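Local structure of hypothetical protein ebhA (Staphylococcus aureus, 2DGJ) at residues D12-A15 / T16-Q20; Q35-A38 / A39-I43. The protein probably serves as a cell wall-associated adhesin that binds extracellular matrix, this piece being part of a rod of linked three-helix bundles. One frame throughout, in Å; residues are numbered along the deposited sequence.

How the interactions relate
Interactions 1 and 2 lie within the same FIVAR sequence range near one end of the rod-like chain, their centres about 15 Å apart. Residues 12-20 form the short helix 13-18 and its ends, whereas residues 35-43 form about two and a half turns of the long helix 27-46, which comes later in the chain. Both are local contacts between residues three to four apart, and E13 joins them: its OE1 lies 3.3 Å from K41 NZ, a long and weak ion pair, while its OE2 packs close to V37 CG1. The carboxylate thus sits between the two helices, and the pair concerns helix packing within a bundle.

Interaction 1 (D12-A15 / T16-Q20); sequences DENA and TKQTQ
T16 sets both its backbone N and its hydroxyl against the carbonyl of D12, and this double grip is the compact side of the turn. T16 N reaches D12 O at 2.8 Å. T16 OG1 donates to the same oxygen, also at 2.8 Å, but from above the carbonyl plane, 45° out of it. A chi1 of -62° places OG1 beside its own N, anti to the carbonyl carbon of T16, and so brings the hydroxyl within bonding distance of D12 O. The D12 carboxylate crosses the T16 side chain at about a right angle; its OD2 comes near OG1 at a poor angle for a bond and is instead paired with K68.

Next along the helix, K17 N bonds to E13 O at 2.8 Å. The two side chains run side by side in the same direction, E13 CG lying 3.9 Å from K17 CE. Their charged ends form a weak salt bridge, OE2 to NZ 3.4 Å, and the stronger partner of K17 NZ is D34 of helix 27-46. The exposed flank is looser: N14 and Q18 also lie alongside each other, yet N14 OD1 comes no nearer than 3.9 Å to Q18 CG, with their amide planes 51° apart. At the far end T19 takes the N-cap position before helix 20-23, its OG1 capping Y22 N through a weak hydrogen bond and also donating to T16 O, at a separation too short to be taken as exact. Around this turn, E13 rests on Y33 and V37 of helix 27-46, K68 of helix 55-70 approaches D12, and Q20 meets D74 and L77 of helix 73-88.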
ATOM      1  N   ASP A  12      -6.714  -1.362 -30.451  1.00 21.04           N
ATOM      2  CA  ASP A  12      -6.910  -0.564 -29.253  1.00 20.82           C
ATOM      3  C   ASP A  12      -6.471  -1.214 -27.950  1.00 20.68           C
ATOM      4  O   ASP A  12      -6.579  -0.601 -26.892  1.00 20.58           O
ATOM      5  CB  ASP A  12      -8.378  -0.147 -29.168  1.00 20.77           C
ATOM      6  CG  ASP A  12      -8.597   1.044 -28.251  1.00 20.95           C
ATOM      7  OD1 ASP A  12      -7.709   1.920 -28.189  1.00 21.11           O
ATOM      8  OD2 ASP A  12      -9.667   1.117 -27.611  1.00 20.86           O
ATOM      9  N   GLU A  13      -5.964  -2.441 -28.023  1.00 20.61           N
ATOM     10  CA  GLU A  13      -5.523  -3.142 -26.822  1.00 20.61           C
ATOM     11  C   GLU A  13      -4.516  -2.348 -25.993  1.00 20.49           C
ATOM     12  O   GLU A  13      -4.815  -1.939 -24.866  1.00 20.51           O
ATOM     13  CB  GLU A  13      -4.917  -4.504 -27.178  1.00 20.82           C
ATOM     14  CG  GLU A  13      -4.260  -5.198 -25.990  1.00 21.11           C
ATOM     15  CD  GLU A  13      -3.918  -6.651 -26.260  1.00 21.47           C
ATOM     16  OE1 GLU A  13      -3.208  -6.925 -27.252  1.00 21.60           O
ATOM     17  OE2 GLU A  13      -4.355  -7.516 -25.472  1.00 21.76           O
ATOM     18  N   ASN A  14      -3.324  -2.139 -26.546  1.00 20.26           N
ATOM     19  CA  ASN A  14      -2.279  -1.407 -25.841  1.00 20.08           C
ATOM     20  C   ASN A  14      -2.777  -0.097 -25.247  1.00 19.84           C
ATOM     21  O   ASN A  14      -2.482   0.217 -24.093  1.00 19.79           O
ATOM     22  CB  ASN A  14      -1.096  -1.134 -26.773  1.00 20.35           C
ATOM     23  CG  ASN A  14      -0.028  -0.259 -26.127  1.00 20.50           C
ATOM     24  OD1 ASN A  14      -0.183   0.959 -26.023  1.00 20.48           O
ATOM     25  ND2 ASN A  14       1.059  -0.883 -25.683  1.00 20.56           N
ATOM     26  N   ALA A  15      -3.540   0.655 -26.032  1.00 19.60           N
ATOM     27  CA  ALA A  15      -4.074   1.934 -25.574  1.00 19.40           C
ATOM     28  C   ALA A  15      -5.019   1.724 -24.394  1.00 19.24           C
ATOM     29  O   ALA A  15      -4.917   2.399 -23.370  1.00 19.25           O
ATOM     30  CB  ALA A  15      -4.802   2.647 -26.721  1.00 19.23           C
ATOM     31  N   THR A  16      -5.934   0.773 -24.541  1.00 19.11           N
ATOM     32  CA  THR A  16      -6.895   0.472 -23.489  1.00 19.05           C
ATOM     33  C   THR A  16      -6.174   0.056 -22.216  1.00 18.97           C
ATOM     34  O   THR A  16      -6.597   0.397 -21.114  1.00 18.90           O
ATOM     35  CB  THR A  16      -7.858  -0.664 -23.913  1.00 18.93           C
ATOM     36  OG1 THR A  16      -8.608  -0.252 -25.064  1.00 18.98           O
ATOM     37  CG2 THR A  16      -8.825  -0.998 -22.782  1.00 18.88           C
ATOM     38  N   LYS A  17      -5.078  -0.678 -22.375  1.00 18.98           N
ATOM     39  CA  LYS A  17      -4.310  -1.149 -21.231  1.00 19.06           C
ATOM     40  C   LYS A  17      -3.510  -0.059 -20.541  1.00 19.05           C
ATOM     41  O   LYS A  17      -3.052  -0.247 -19.414  1.00 19.06           O
ATOM     42  CB  LYS A  17      -3.372  -2.286 -21.646  1.00 19.16           C
ATOM     43  CG  LYS A  17      -4.082  -3.612 -21.874  1.00 19.40           C
ATOM     44  CD  LYS A  17      -3.093  -4.720 -22.196  1.00 19.55           C
ATOM     45  CE  LYS A  17      -3.775  -6.081 -22.233  1.00 19.59           C
ATOM     46  NZ  LYS A  17      -2.800  -7.171 -22.518  1.00 19.58           N
ATOM     47  N   GLN A  18      -3.342   1.077 -21.208  1.00 19.11           N
ATOM     48  CA  GLN A  18      -2.597   2.189 -20.628  1.00 19.05           C
ATOM     49  C   GLN A  18      -3.522   3.055 -19.787  1.00 18.80           C
ATOM     50  O   GLN A  18      -3.067   3.852 -18.959  1.00 18.81           O
ATOM     51  CB  GLN A  18      -1.973   3.051 -21.732  1.00 19.32           C
ATOM     52  CG  GLN A  18      -0.754   2.448 -22.423  1.00 20.03           C
ATOM     53  CD  GLN A  18       0.437   2.308 -21.494  1.00 20.47           C
ATOM     54  OE1 GLN A  18       0.432   1.485 -20.578  1.00 20.82           O
ATOM     55  NE2 GLN A  18       1.464   3.124 -21.723  1.00 20.69           N
ATOM     56  N   THR A  19      -4.826   2.893 -19.996  1.00 18.48           N
ATOM     57  CA  THR A  19      -5.812   3.685 -19.274  1.00 18.16           C
ATOM     58  C   THR A  19      -6.033   3.238 -17.836  1.00 18.01           C
ATOM     59  O   THR A  19      -5.823   2.075 -17.489  1.00 18.02           O
ATOM     60  CB  THR A  19      -7.180   3.672 -19.988  1.00 18.13           C
ATOM     61  OG1 THR A  19      -7.717   2.342 -19.972  1.00 17.98           O
ATOM     62  CG2 THR A  19      -7.036   4.159 -21.428  1.00 18.00           C
ATOM     63  N   GLN A  20      -6.471   4.187 -17.014  1.00 17.82           N
ATOM     64  CA  GLN A  20      -6.760   3.957 -15.608  1.00 17.49           C
ATOM     65  C   GLN A  20      -8.000   3.064 -15.493  1.00 17.50           C
ATOM     66  O   GLN A  20      -8.140   2.290 -14.540  1.00 17.44           O
ATOM     67  CB  GLN A  20      -6.998   5.307 -14.923  1.00 17.21           C
ATOM     68  CG  GLN A  20      -7.229   5.258 -13.415  1.00 16.94           C
ATOM     69  CD  GLN A  20      -8.594   4.738 -13.056  1.00 16.71           C
ATOM     70  OE1 GLN A  20      -9.569   5.004 -13.761  1.00 16.60           O
ATOM     71  NE2 GLN A  20      -8.682   4.005 -11.948  1.00 16.63           N
TER

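Interaction 2 (Q35-A38 / A39-I43)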
ATOM      1  N   GLN A  35      -8.128 -11.722 -22.433  1.00 13.75           N
ATOM      2  CA  GLN A  35      -8.383 -13.003 -23.080  1.00 13.69           C
ATOM      3  C   GLN A  35      -9.259 -12.851 -24.316  1.00 13.73           C
ATOM      4  O   GLN A  35      -9.190 -13.668 -25.234  1.00 13.70           O
ATOM      5  CB  GLN A  35      -9.031 -13.980 -22.094  1.00 13.52           C
ATOM      6  CG  GLN A  35      -8.098 -14.419 -20.976  1.00 13.34           C
ATOM      7  CD  GLN A  35      -6.781 -14.933 -21.510  1.00 13.33           C
ATOM      8  OE1 GLN A  35      -6.733 -15.924 -22.239  1.00 13.23           O
ATOM      9  NE2 GLN A  35      -5.696 -14.252 -21.154  1.00 13.25           N
ATOM     10  N   ALA A  36     -10.082 -11.807 -24.337  1.00 13.78           N
ATOM     11  CA  ALA A  36     -10.961 -11.556 -25.473  1.00 14.01           C
ATOM     12  C   ALA A  36     -10.113 -11.080 -26.646  1.00 14.11           C
ATOM     13  O   ALA A  36     -10.313 -11.509 -27.786  1.00 14.08           O
ATOM     14  CB  ALA A  36     -12.011 -10.504 -25.114  1.00 13.97           C
ATOM     15  N   VAL A  37      -9.162 -10.195 -26.354  1.00 14.24           N
ATOM     16  CA  VAL A  37      -8.271  -9.666 -27.381  1.00 14.49           C
ATOM     17  C   VAL A  37      -7.452 -10.795 -27.994  1.00 14.83           C
ATOM     18  O   VAL A  37      -7.332 -10.895 -29.213  1.00 14.84           O
ATOM     19  CB  VAL A  37      -7.310  -8.618 -26.793  1.00 14.36           C
ATOM     20  CG1 VAL A  37      -6.327  -8.140 -27.846  1.00 14.10           C
ATOM     21  CG2 VAL A  37      -8.108  -7.445 -26.264  1.00 14.46           C
ATOM     22  N   ALA A  38      -6.884 -11.642 -27.141  1.00 15.20           N
ATOM     23  CA  ALA A  38      -6.077 -12.766 -27.602  1.00 15.61           C
ATOM     24  C   ALA A  38      -6.927 -13.661 -28.489  1.00 15.91           C
ATOM     25  O   ALA A  38      -6.480 -14.126 -29.541  1.00 16.01           O
ATOM     26  CB  ALA A  38      -5.543 -13.550 -26.411  1.00 15.44           C
ATOM     27  N   ALA A  39      -8.163 -13.892 -28.065  1.00 16.23           N
ATOM     28  CA  ALA A  39      -9.086 -14.719 -28.824  1.00 16.78           C
ATOM     29  C   ALA A  39      -9.360 -14.077 -30.190  1.00 17.21           C
ATOM     30  O   ALA A  39      -9.373 -14.754 -31.220  1.00 17.21           O
ATOM     31  CB  ALA A  39     -10.379 -14.878 -28.054  1.00 16.62           C
ATOM     32  N   ALA A  40      -9.582 -12.764 -30.179  1.00 17.78           N
ATOM     33  CA  ALA A  40      -9.866 -12.012 -31.398  1.00 18.28           C
ATOM     34  C   ALA A  40      -8.735 -12.163 -32.409  1.00 18.63           C
ATOM     35  O   ALA A  40      -8.974 -12.461 -33.576  1.00 18.78           O
ATOM     36  CB  ALA A  40     -10.083 -10.530 -31.068  1.00 18.24           C
ATOM     37  N   LYS A  41      -7.502 -11.966 -31.954  1.00 19.04           N
ATOM     38  CA  LYS A  41      -6.346 -12.087 -32.836  1.00 19.62           C
ATOM     39  C   LYS A  41      -6.357 -13.431 -33.546  1.00 20.03           C
ATOM     40  O   LYS A  41      -6.225 -13.506 -34.765  1.00 19.99           O
ATOM     41  CB  LYS A  41      -5.035 -11.956 -32.045  1.00 19.50           C
ATOM     42  CG  LYS A  41      -4.755 -10.574 -31.487  1.00 19.51           C
ATOM     43  CD  LYS A  41      -3.441 -10.574 -30.711  1.00 19.72           C
ATOM     44  CE  LYS A  41      -3.176  -9.239 -30.030  1.00 19.82           C
ATOM     45  NZ  LYS A  41      -1.980  -9.321 -29.146  1.00 20.09           N
ATOM     46  N   ALA A  42      -6.505 -14.498 -32.769  1.00 20.74           N
ATOM     47  CA  ALA A  42      -6.521 -15.848 -33.306  1.00 21.51           C
ATOM     48  C   ALA A  42      -7.643 -16.023 -34.326  1.00 22.12           C
ATOM     49  O   ALA A  42      -7.425 -16.542 -35.421  1.00 22.16           O
ATOM     50  CB  ALA A  42      -6.680 -16.851 -32.173  1.00 21.43           C
ATOM     51  N   ILE A  43      -8.840 -15.579 -33.960  1.00 22.86           N
ATOM     52  CA  ILE A  43      -9.995 -15.683 -34.840  1.00 23.71           C
ATOM     53  C   ILE A  43      -9.786 -14.869 -36.111  1.00 24.35           C
ATOM     54  O   ILE A  43     -10.104 -15.333 -37.207  1.00 24.51           O
ATOM     55  CB  ILE A  43     -11.275 -15.197 -34.131  1.00 23.75           C
ATOM     56  CG1 ILE A  43     -11.653 -16.180 -33.021  1.00 23.77           C
ATOM     57  CG2 ILE A  43     -12.411 -15.050 -35.143  1.00 23.87           C
ATOM     58  CD1 ILE A  43     -12.839 -15.747 -32.177  1.00 23.85           C
TER
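V37 and K41 meet one turn apart on helix 27-46, a member of one of the helical bundles of the rod, within the FIVAR sequence range. Four successive i to i+4 bonds define the alpha-helical geometry: A39 N to Q35 O, A40 N to A36 O, K41 N to V37 O at 2.9 Å, and A42 N to A38 O at 3.2 Å. The last two are nearly straight, with N-H...O angles of 167° and 171°.

K41 can be followed outward from this backbone. Its CB packs against A38 O at 3.6 Å, and CG lies 3.5 Å from V37 O. Because CG is anti to the carbonyl carbon and beside the backbone N (chi1 -69°), the chain starts back along the preceding turn. CD still skirts V37 O at 4.2 Å, and the extended chain then brings CE to V37 CG1. NZ, at the tip, has a weak, long ion pair with E13 OE1, so an aliphatic stem leads to a charged end.

The helix also packs against its surroundings through its alanines. A36 and A40 touch V64 of helix 55-70, and A40 also touches L6 and I10 of helix 3-11. A39 and A42 pack on T191 and A195 of the second subunit respectively, where Q35 is hydrogen-bonded through OE1 to T191 and through NE2 to N188 of that same subunit. Within the two segments, V37 and K41 make a single side-chain contact: their stems cross at a slant, with CG1 of V37 4.0 Å from CE of K41.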